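Local coordinates for SPbeta prophage-derived aminoglycoside N(3')-acetyltransferase-like protein YokD (Bacillus subtilis, PDB 2NYG) that probably acts as an aminoglycoside 3-N-acetyltransferase-like enzyme that binds coenzyme A, works as a homodimer and may contribute to antibiotic resistance, at residues G48-I53 and V116-S121; V67-S72 and R110-I115; K126-P131 and K144-H149. One frame throughout, in Å; residues are numbered along the deposited sequence.

Contact 1: residues G48-I53 and V116-S121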
loop_
_atom_site.group_PDB
_atom_site.type_symbol
_atom_site.label_atom_id
_atom_site.label_comp_id
_atom_site.label_asym_id
_atom_site.label_seq_id
_atom_site.Cartn_x
_atom_site.Cartn_y
_atom_site.Cartn_z
ATOM N N GLY A 48 13.061 -1.592 3.080
ATOM C CA GLY A 48 12.250 -1.996 1.952
ATOM C C GLY A 48 11.938 -0.845 1.022
ATOM O O GLY A 48 12.818 -0.066 0.665
ATOM N N ALA A 49 10.666 -0.731 0.659
ATOM C CA ALA A 49 10.185 0.298 -0.243
ATOM C C ALA A 49 10.450 1.756 0.152
ATOM O O ALA A 49 10.851 2.549 -0.700
ATOM C CB ALA A 49 8.722 0.101 -0.470
ATOM N N VAL A 50 10.227 2.128 1.416
ATOM C CA VAL A 50 10.450 3.518 1.815
ATOM C C VAL A 50 11.908 3.906 1.584
ATOM O O VAL A 50 12.201 5.035 1.217
ATOM C CB VAL A 50 10.071 3.817 3.319
ATOM C CG1 VAL A 50 8.926 2.939 3.761
ATOM C CG2 VAL A 50 11.267 3.670 4.221
ATOM N N ALA A 51 12.821 2.966 1.779
ATOM C CA ALA A 51 14.227 3.247 1.572
ATOM C C ALA A 51 14.521 3.477 0.090
ATOM O O ALA A 51 15.423 4.240 -0.264
ATOM C CB ALA A 51 15.068 2.099 2.100
ATOM N N VAL A 52 13.766 2.818 -0.783
ATOM C CA VAL A 52 13.998 2.979 -2.204
ATOM C C VAL A 52 13.411 4.301 -2.639
ATOM O O VAL A 52 13.995 4.995 -3.457
ATOM C CB VAL A 52 13.377 1.804 -3.035
ATOM C CG1 VAL A 52 13.668 1.980 -4.536
ATOM C CG2 VAL A 52 13.964 0.484 -2.564
ATOM N N ILE A 53 12.265 4.658 -2.075
ATOM C CA ILE A 53 11.613 5.909 -2.422
ATOM C C ILE A 53 12.457 7.115 -2.017
ATOM O O ILE A 53 12.549 8.093 -2.740
ATOM C CB ILE A 53 10.257 6.037 -1.727
ATOM C CG1 ILE A 53 9.325 4.927 -2.197
ATOM C CG2 ILE A 53 9.668 7.415 -1.990
ATOM C CD1 ILE A 53 8.044 4.867 -1.424
ATOM N N VAL A 116 5.297 1.382 -5.855
ATOM C CA VAL A 116 4.298 2.314 -6.360
ATOM C C VAL A 116 3.113 2.402 -5.417
ATOM O O VAL A 116 2.541 3.470 -5.229
ATOM C CB VAL A 116 3.777 1.892 -7.749
ATOM C CG1 VAL A 116 2.537 2.695 -8.114
ATOM C CG2 VAL A 116 4.857 2.112 -8.791
ATOM N N GLU A 117 2.741 1.276 -4.818
ATOM C CA GLU A 117 1.598 1.263 -3.919
ATOM C C GLU A 117 1.860 2.118 -2.685
ATOM O O GLU A 117 0.965 2.791 -2.176
ATOM C CB GLU A 117 1.241 -0.177 -3.521
ATOM C CG GLU A 117 0.052 -0.273 -2.567
ATOM C CD GLU A 117 -1.249 0.255 -3.156
ATOM O OE1 GLU A 117 -1.217 1.051 -4.115
ATOM O OE2 GLU A 117 -2.318 -0.115 -2.639
ATOM N N LEU A 118 3.095 2.088 -2.209
ATOM C CA LEU A 118 3.464 2.879 -1.057
ATOM C C LEU A 118 3.738 4.321 -1.484
ATOM O O LEU A 118 3.414 5.264 -0.769
ATOM C CB LEU A 118 4.713 2.308 -0.409
ATOM C CG LEU A 118 5.115 3.146 0.794
ATOM C CD1 LEU A 118 4.028 3.057 1.863
ATOM C CD2 LEU A 118 6.435 2.670 1.320
ATOM N N PHE A 119 4.331 4.482 -2.660
ATOM C CA PHE A 119 4.668 5.799 -3.160
ATOM C C PHE A 119 3.451 6.687 -3.371
ATOM O O PHE A 119 3.540 7.913 -3.263
ATOM C CB PHE A 119 5.446 5.676 -4.470
ATOM C CG PHE A 119 5.949 6.983 -4.989
ATOM C CD1 PHE A 119 6.909 7.702 -4.276
ATOM C CD2 PHE A 119 5.433 7.523 -6.161
ATOM C CE1 PHE A 119 7.341 8.933 -4.721
ATOM C CE2 PHE A 119 5.859 8.755 -6.613
ATOM C CZ PHE A 119 6.815 9.460 -5.888
ATOM N N ARG A 120 2.311 6.068 -3.672
ATOM C CA ARG A 120 1.087 6.819 -3.923
ATOM C C ARG A 120 0.535 7.516 -2.694
ATOM O O ARG A 120 -0.152 8.515 -2.811
ATOM C CB ARG A 120 0.002 5.924 -4.530
ATOM C CG ARG A 120 -0.459 4.775 -3.632
ATOM C CD ARG A 120 -1.695 4.093 -4.206
ATOM N NE ARG A 120 -2.910 4.429 -3.466
ATOM C CZ ARG A 120 -3.515 3.606 -2.614
ATOM N NH1 ARG A 120 -3.021 2.397 -2.394
ATOM N NH2 ARG A 120 -4.615 3.986 -1.980
ATOM N N SER A 121 0.817 6.996 -1.515
ATOM C CA SER A 121 0.312 7.645 -0.322
ATOM C C SER A 121 1.481 8.109 0.535
ATOM O O SER A 121 1.433 8.065 1.766
ATOM C CB SER A 121 -0.589 6.700 0.462
ATOM O OG SER A 121 0.167 5.642 1.012
#
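Ile53 of helix 48-60 reaches across to Leu118 and Phe119 of helix 114-119. From its CB the side chain splits in two. The CG2 branch goes to the aromatic ring, meeting Phe119 CD1 at 3.6 Å and lying near the ring plane at its edge, not above a face. The CG1 branch is turned anti to the carbonyl carbon (chi1 -63°) and runs on extended, which carries CD1 in between the two partners. There the methyl lies 3.9 Å from Leu118 CD2 and equally near Phe119 CA, with Phe119 CB slightly farther off.

Leu118 completes the interface with one methyl. Its CG is anti to the backbone N (chi1 179°), and CD2 points at helix 48-60, where it gathers three residues: Val50 CG1 at 3.5 Å, Ala49 CB at 3.9 Å and Ile53 CD1. Val50 and Leu118 meet at an oblique angle, Val50 offering one branch of its fork. The Phe119 side chain also packs against Ile66 and Met68 of strand 65-69 and Val136 and Trp138 of strand 135-139, which ties the helix pair to the central sheet. The dimer interface is close by: Val50 packs on Pro107 of the second subunit, and Leu118 on Arg120 of that subunit. Gly48, at the beginning of the same segment, touches coenzyme A.

Every group that meets here is hydrocarbon, and four of the five touching residues are buried. Between these two segments the join is hydrophobic packing, with no polar pair to fix their relative position.

Contact 2: residues V67-S72 and R110-I115. With COA (coenzyme A), chain G.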
loop_
_atom_site.group_PDB
_atom_site.type_symbol
_atom_site.label_atom_id
_atom_site.label_comp_id
_atom_site.label_asym_id
_atom_site.label_seq_id
_atom_site.Cartn_x
_atom_site.Cartn_y
_atom_site.Cartn_z
ATOM N N VAL A 67 7.916 10.379 -11.321
ATOM C CA VAL A 67 6.580 9.956 -11.703
ATOM C C VAL A 67 6.520 8.431 -11.773
ATOM O O VAL A 67 7.515 7.768 -12.088
ATOM C CB VAL A 67 6.180 10.535 -13.097
ATOM C CG1 VAL A 67 4.779 10.087 -13.465
ATOM C CG2 VAL A 67 6.263 12.047 -13.088
ATOM N N MET A 68 5.354 7.879 -11.468
ATOM C CA MET A 68 5.170 6.448 -11.527
ATOM C C MET A 68 3.767 6.179 -11.990
ATOM O O MET A 68 2.861 6.956 -11.720
ATOM C CB MET A 68 5.357 5.801 -10.155
ATOM C CG MET A 68 6.756 5.843 -9.609
ATOM S SD MET A 68 6.914 4.897 -8.087
ATOM C CE MET A 68 8.236 5.754 -7.261
ATOM N N PRO A 69 3.567 5.065 -12.700
ATOM C CA PRO A 69 2.244 4.703 -13.187
ATOM C C PRO A 69 1.534 4.082 -12.000
ATOM O O PRO A 69 2.128 3.303 -11.266
ATOM C CB PRO A 69 2.561 3.708 -14.293
ATOM C CG PRO A 69 3.729 2.995 -13.748
ATOM C CD PRO A 69 4.579 4.106 -13.176
ATOM N N SER A 70 0.275 4.438 -11.785
ATOM C CA SER A 70 -0.464 3.893 -10.648
ATOM C C SER A 70 -1.835 3.399 -11.057
ATOM O O SER A 70 -2.842 3.733 -10.437
ATOM C CB SER A 70 -0.603 4.956 -9.565
ATOM O OG SER A 70 -1.149 6.147 -10.101
ATOM N N GLN A 71 -1.848 2.583 -12.105
ATOM C CA GLN A 71 -3.052 1.993 -12.683
ATOM C C GLN A 71 -3.907 1.144 -11.746
ATOM O O GLN A 71 -3.403 0.446 -10.877
ATOM C CB GLN A 71 -2.662 1.150 -13.896
ATOM C CG GLN A 71 -1.976 1.940 -14.994
ATOM C CD GLN A 71 -1.353 1.033 -16.023
ATOM O OE1 GLN A 71 -1.729 -0.132 -16.128
ATOM N NE2 GLN A 71 -0.404 1.556 -16.794
ATOM N N SER A 72 -5.213 1.212 -11.960
ATOM C CA SER A 72 -6.194 0.473 -11.186
ATOM C C SER A 72 -7.163 -0.147 -12.200
ATOM O O SER A 72 -8.383 0.085 -12.178
ATOM C CB SER A 72 -6.927 1.425 -10.238
ATOM O OG SER A 72 -7.398 2.572 -10.929
ATOM N N ARG A 110 -1.939 -4.925 -8.663
ATOM C CA ARG A 110 -0.801 -5.674 -8.139
ATOM C C ARG A 110 0.469 -5.647 -9.000
ATOM O O ARG A 110 1.585 -5.577 -8.478
ATOM C CB ARG A 110 -1.219 -7.124 -7.888
ATOM C CG ARG A 110 -2.659 -7.302 -7.415
ATOM C CD ARG A 110 -3.075 -6.264 -6.377
ATOM N NE ARG A 110 -2.264 -6.285 -5.159
ATOM C CZ ARG A 110 -2.417 -7.147 -4.158
ATOM N NH1 ARG A 110 -3.358 -8.083 -4.218
ATOM N NH2 ARG A 110 -1.643 -7.052 -3.084
ATOM N N GLY A 111 0.297 -5.712 -10.313
ATOM C CA GLY A 111 1.441 -5.702 -11.205
ATOM C C GLY A 111 2.286 -4.441 -11.179
ATOM O O GLY A 111 3.422 -4.470 -11.637
ATOM N N MET A 112 1.745 -3.342 -10.651
ATOM C CA MET A 112 2.475 -2.070 -10.582
ATOM C C MET A 112 3.631 -2.085 -9.579
ATOM O O MET A 112 4.545 -1.267 -9.655
ATOM C CB MET A 112 1.525 -0.928 -10.221
ATOM C CG MET A 112 0.407 -0.732 -11.206
ATOM S SD MET A 112 1.019 -0.313 -12.835
ATOM C CE MET A 112 0.402 1.250 -13.002
ATOM N N GLY A 113 3.574 -3.008 -8.628
ATOM C CA GLY A 113 4.640 -3.108 -7.650
ATOM C C GLY A 113 4.339 -2.521 -6.287
ATOM O O GLY A 113 3.483 -1.654 -6.150
ATOM N N GLN A 114 5.052 -3.004 -5.277
ATOM C CA GLN A 114 4.880 -2.537 -3.917
ATOM C C GLN A 114 5.324 -1.091 -3.759
ATOM O O GLN A 114 4.651 -0.297 -3.100
ATOM C CB GLN A 114 5.658 -3.439 -2.960
ATOM C CG GLN A 114 4.975 -4.782 -2.754
ATOM C CD GLN A 114 5.620 -5.636 -1.689
ATOM O OE1 GLN A 114 6.471 -5.171 -0.920
ATOM N NE2 GLN A 114 5.199 -6.902 -1.630
ATOM N N ILE A 115 6.460 -0.750 -4.358
ATOM C CA ILE A 115 6.983 0.605 -4.279
ATOM C C ILE A 115 5.963 1.645 -4.738
ATOM O O ILE A 115 5.778 2.672 -4.087
ATOM C CB ILE A 115 8.259 0.735 -5.100
ATOM C CG1 ILE A 115 9.399 0.044 -4.362
ATOM C CG2 ILE A 115 8.592 2.189 -5.334
ATOM C CD1 ILE A 115 10.601 -0.290 -5.231
HETATM N N1A COA G . 14.018 -6.046 -0.231
HETATM C C2A COA G . 13.761 -6.768 -1.404
HETATM N N3A COA G . 12.521 -7.351 -1.571
HETATM C C4A COA G . 11.550 -7.230 -0.600
HETATM C C5A COA G . 11.763 -6.509 0.590
HETATM C C6A COA G . 13.023 -5.915 0.776
HETATM N N6A COA G . 13.288 -5.225 1.878
HETATM N N7A COA G . 10.624 -6.568 1.341
HETATM C C8A COA G . 9.709 -7.305 0.645
HETATM N N9A COA G . 10.298 -7.716 -0.568
HETATM C C1B COA G . 9.742 -8.541 -1.668
HETATM C C2B COA G . 8.487 -9.405 -1.354
HETATM O O2B COA G . 8.744 -10.553 -0.517
HETATM C C3B COA G . 8.009 -9.787 -2.743
HETATM O O3B COA G . 8.780 -10.986 -3.060
HETATM P P3B COA G . 8.156 -12.389 -3.619
HETATM O O7A COA G . 6.626 -12.254 -3.818
HETATM O O8A COA G . 8.351 -13.479 -2.592
HETATM O O9A COA G . 8.867 -12.748 -4.899
HETATM C C4B COA G . 8.383 -8.568 -3.629
HETATM O O4B COA G . 9.414 -7.868 -2.897
HETATM C C5B COA G . 7.201 -7.577 -3.905
HETATM O O5B COA G . 7.748 -6.514 -4.743
HETATM P P1A COA G . 6.966 -6.044 -6.040
HETATM O O1A COA G . 7.719 -4.975 -6.761
HETATM O O2A COA G . 5.556 -5.568 -5.665
HETATM O O3A COA G . 6.843 -7.369 -6.835
HETATM P P2A COA G . 7.998 -8.080 -7.693
HETATM O O4A COA G . 8.218 -9.437 -7.128
HETATM O O5A COA G . 9.315 -7.308 -7.708
HETATM O O6A COA G . 7.265 -8.040 -9.147
HETATM C CBP COA G . 6.554 -6.332 -10.881
HETATM C CCP COA G . 7.687 -7.135 -10.175
HETATM C CDP COA G . 5.202 -7.080 -10.773
HETATM C CEP COA G . 6.512 -4.944 -10.204
HETATM C CAP COA G . 6.854 -6.311 -12.418
HETATM O OAP COA G . 8.046 -7.102 -12.633
HETATM C C9P COA G . 7.082 -4.908 -13.034
HETATM O O9P COA G . 8.304 -4.715 -13.605
HETATM N N8P COA G . 6.200 -3.875 -13.031
HETATM C C7P COA G . 6.584 -2.517 -13.479
HETATM C C6P COA G . 6.125 -1.330 -12.620
#
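Met112 CG lies anti to the carbonyl carbon (chi1 -60°), and the chain then bends at chi2 (-62°) and chi3, which brings its methyl CE onto Pro69 and Gln71 of segment 67-72. There CE sits 3.5 Å from Pro69 CB and beside the aliphatic part of Gln71, whose side chain crosses that of Met112 at about a right angle; CE is modelled too close to the Gln71 backbone, so its exact position is doubtful. Nearer the helix, Met68, extended beyond CG, sends its own methyl CE to within 4.1 Å of Ile115 CG2, again crosswise.

Another side of segment 110-115 serves the cofactor. The pantetheine amide N8P of coenzyme A gives a nearly straight hydrogen bond to Gly111 O (3.2 Å). Gly113 occupies the N-cap position of helix 114-119, and Gln114, an experimentally established coenzyme A-binding residue, donates from N to phosphate oxygen O2A at 2.6 Å in a bent bond (131°). The Gln114 side chain runs on, extended, beside the ribose carbon C5B.

The division is clear: sulfur-bearing and aliphatic side chains bind the segment to the sheet, while its backbone polar atoms grip the ligand. A phosphate at the start of a helix would also be expected to gain from the helix dipole.

Contact 3: residues K126-P131 and K144-H149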
loop_
_atom_site.group_PDB
_atom_site.type_symbol
_atom_site.label_atom_id
_atom_site.label_comp_id
_atom_site.label_asym_id
_atom_site.label_seq_id
_atom_site.Cartn_x
_atom_site.Cartn_y
_atom_site.Cartn_z
ATOM N N LYS A 126 1.341 13.366 -5.546
ATOM C CA LYS A 126 0.035 13.636 -6.128
ATOM C C LYS A 126 -0.343 12.526 -7.104
ATOM O O LYS A 126 0.528 11.805 -7.595
ATOM C CB LYS A 126 0.057 14.968 -6.856
ATOM C CG LYS A 126 0.214 16.182 -5.950
ATOM C CD LYS A 126 -1.132 16.698 -5.454
ATOM C CE LYS A 126 -1.002 18.128 -4.969
ATOM N NZ LYS A 126 0.063 18.223 -3.933
ATOM N N ARG A 127 -1.640 12.405 -7.386
ATOM C CA ARG A 127 -2.162 11.381 -8.286
ATOM C C ARG A 127 -3.168 11.984 -9.254
ATOM O O ARG A 127 -4.008 12.789 -8.855
ATOM C CB ARG A 127 -2.842 10.285 -7.472
ATOM C CG ARG A 127 -3.224 9.045 -8.243
ATOM C CD ARG A 127 -3.780 8.003 -7.310
ATOM N NE ARG A 127 -4.057 6.743 -7.987
ATOM C CZ ARG A 127 -4.610 5.689 -7.399
ATOM N NH1 ARG A 127 -4.945 5.741 -6.122
ATOM N NH2 ARG A 127 -4.839 4.585 -8.090
ATOM N N SER A 128 -3.086 11.584 -10.523
ATOM C CA SER A 128 -4.000 12.077 -11.559
ATOM C C SER A 128 -5.399 11.450 -11.429
ATOM O O SER A 128 -5.580 10.401 -10.810
ATOM C CB SER A 128 -3.417 11.804 -12.945
ATOM O OG SER A 128 -3.024 10.449 -13.077
ATOM N N ASN A 129 -6.392 12.086 -12.035
ATOM C CA ASN A 129 -7.754 11.601 -11.904
ATOM C C ASN A 129 -8.336 10.533 -12.847
ATOM O O ASN A 129 -9.550 10.457 -13.017
ATOM C CB ASN A 129 -8.690 12.805 -11.857
ATOM C CG ASN A 129 -9.997 12.482 -11.188
ATOM O OD1 ASN A 129 -10.015 11.906 -10.107
ATOM N ND2 ASN A 129 -11.103 12.846 -11.824
ATOM N N HIS A 130 -7.509 9.688 -13.445
ATOM C CA HIS A 130 -8.051 8.659 -14.328
ATOM C C HIS A 130 -8.325 7.400 -13.508
ATOM O O HIS A 130 -7.542 7.040 -12.627
ATOM C CB HIS A 130 -7.077 8.376 -15.466
ATOM C CG HIS A 130 -7.720 7.728 -16.651
ATOM N ND1 HIS A 130 -7.988 6.377 -16.706
ATOM C CD2 HIS A 130 -8.215 8.259 -17.794
ATOM C CE1 HIS A 130 -8.623 6.106 -17.833
ATOM N NE2 HIS A 130 -8.774 7.230 -18.510
ATOM N N PRO A 131 -9.442 6.716 -13.777
ATOM C CA PRO A 131 -9.846 5.495 -13.068
ATOM C C PRO A 131 -9.064 4.219 -13.385
ATOM O O PRO A 131 -9.077 3.254 -12.598
ATOM C CB PRO A 131 -11.323 5.384 -13.422
ATOM C CG PRO A 131 -11.357 5.915 -14.810
ATOM C CD PRO A 131 -10.510 7.163 -14.685
ATOM N N LYS A 144 1.847 20.140 -13.155
ATOM C CA LYS A 144 1.537 20.301 -14.570
ATOM C C LYS A 144 1.482 18.988 -15.324
ATOM O O LYS A 144 1.005 18.931 -16.452
ATOM C CB LYS A 144 2.525 21.263 -15.242
ATOM C CG LYS A 144 3.974 20.834 -15.238
ATOM C CD LYS A 144 4.858 21.898 -15.921
ATOM C CE LYS A 144 4.789 23.264 -15.201
ATOM N NZ LYS A 144 5.612 24.340 -15.847
ATOM N N ILE A 145 1.941 17.929 -14.680
ATOM C CA ILE A 145 1.952 16.619 -15.280
ATOM C C ILE A 145 0.692 15.806 -14.976
ATOM O O ILE A 145 0.192 15.096 -15.851
ATOM C CB ILE A 145 3.204 15.847 -14.812
ATOM C CG1 ILE A 145 4.450 16.570 -15.320
ATOM C CG2 ILE A 145 3.169 14.410 -15.325
ATOM C CD1 ILE A 145 5.702 15.718 -15.347
ATOM N N LEU A 146 0.179 15.921 -13.753
ATOM C CA LEU A 146 -1.004 15.172 -13.363
ATOM C C LEU A 146 -2.308 15.951 -13.517
ATOM O O LEU A 146 -3.369 15.376 -13.678
ATOM C CB LEU A 146 -0.867 14.706 -11.908
ATOM C CG LEU A 146 0.319 13.859 -11.451
ATOM C CD1 LEU A 146 0.080 13.466 -10.026
ATOM C CD2 LEU A 146 0.473 12.612 -12.302
ATOM N N ASN A 147 -2.201 17.272 -13.475
ATOM C CA ASN A 147 -3.334 18.204 -13.564
ATOM C C ASN A 147 -4.607 17.878 -14.355
ATOM O O ASN A 147 -5.693 17.785 -13.785
ATOM C CB ASN A 147 -2.772 19.547 -14.061
ATOM C CG ASN A 147 -3.856 20.595 -14.329
ATOM O OD1 ASN A 147 -5.057 20.293 -14.426
ATOM N ND2 ASN A 147 -3.419 21.845 -14.491
ATOM N N GLN A 148 -4.400 17.807 -15.671
ATOM C CA GLN A 148 -5.454 17.599 -16.669
ATOM C C GLN A 148 -6.210 16.250 -16.823
ATOM O O GLN A 148 -7.446 16.223 -16.807
ATOM C CB GLN A 148 -4.898 18.031 -18.030
ATOM C CG GLN A 148 -5.570 17.448 -19.265
ATOM C CD GLN A 148 -4.999 18.052 -20.502
ATOM O OE1 GLN A 148 -4.051 18.830 -20.438
ATOM N NE2 GLN A 148 -5.577 17.699 -21.647
ATOM N N HIS A 149 -5.456 15.158 -16.998
ATOM C CA HIS A 149 -5.987 13.789 -17.191
ATOM C C HIS A 149 -7.490 13.496 -17.551
ATOM O O HIS A 149 -8.294 13.203 -16.681
ATOM C CB HIS A 149 -5.608 12.909 -15.991
ATOM C CG HIS A 149 -5.087 11.557 -16.366
ATOM N ND1 HIS A 149 -5.405 10.920 -17.548
ATOM C CD2 HIS A 149 -4.258 10.720 -15.702
ATOM C CE1 HIS A 149 -4.787 9.753 -17.601
ATOM N NE2 HIS A 149 -4.083 9.610 -16.493
#
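The His149 ring takes His130 CB over one face, almost above its centre: the carbon stands 3.4 Å from the ring centroid and 13° off the normal, a CH-pi contact. Ser128 occupies the ring's edge, with both CB and OG next to CD2 and near the ring plane. The two imidazoles form an oblique pair, centroids 5.0 Å apart and planes inclined by 35°. Pro131 CD lies over one face of the His130 ring, offset toward its rim.

The polar atoms of these groups find their partners beyond the two segments. His149 NE2 is hydrogen-bonded to Tyr133 O, and His130 NE2 to Leu151 O, while His130 ND1 receives the backbone N-H groups of Asn132 and Tyr133. Ser128 OG pairs with Phe135 N. Bonds at both ring nitrogens should hold the His130 ring in rotation; for His149 the bond to Tyr133 O limits it.

Next to the histidines, Leu146 packs against Lys126 and Ser128. Its CG is anti to the carbonyl carbon (chi1 -57°), CD1 rests 3.5 Å from Lys126 CB, and Leu146 CB and Ser128 CB are 4.0 Å apart. Leu146 also packs on Phe135 and Ala137 of strand 135-139.

The arrangement is that of a beta-hairpin followed by a helix: strands 126-127 and 135-139 run antiparallel at one margin of the mixed central sheet, and the end of helix 142-146 folds back over the outermost strand.

All three contacts lie within the antibiotic N-acetyltransferase family region. Contacts 2 and 3 reach the same mixed sheet; contact 1 packs two helices beside it. Contacts 1 and 2, centres about 10 Å apart, share helix 114-119. Along the chain, both segments of contact 2 fall between those of contact 1, and Phe119 touches Met68 where the two meet. Contact 3 follows in series, about 15 Å from contact 2 and 19 Å from contact 1 between centres, at the sheet's outer strand 126-127. A probable hydrogen bond from Arg127 NH2 to Ser70 O connects it with contact 2. The fold thus runs from a dimer-facing helix pair, through the coenzyme A pocket, to a sheet margin away from the annotated sites.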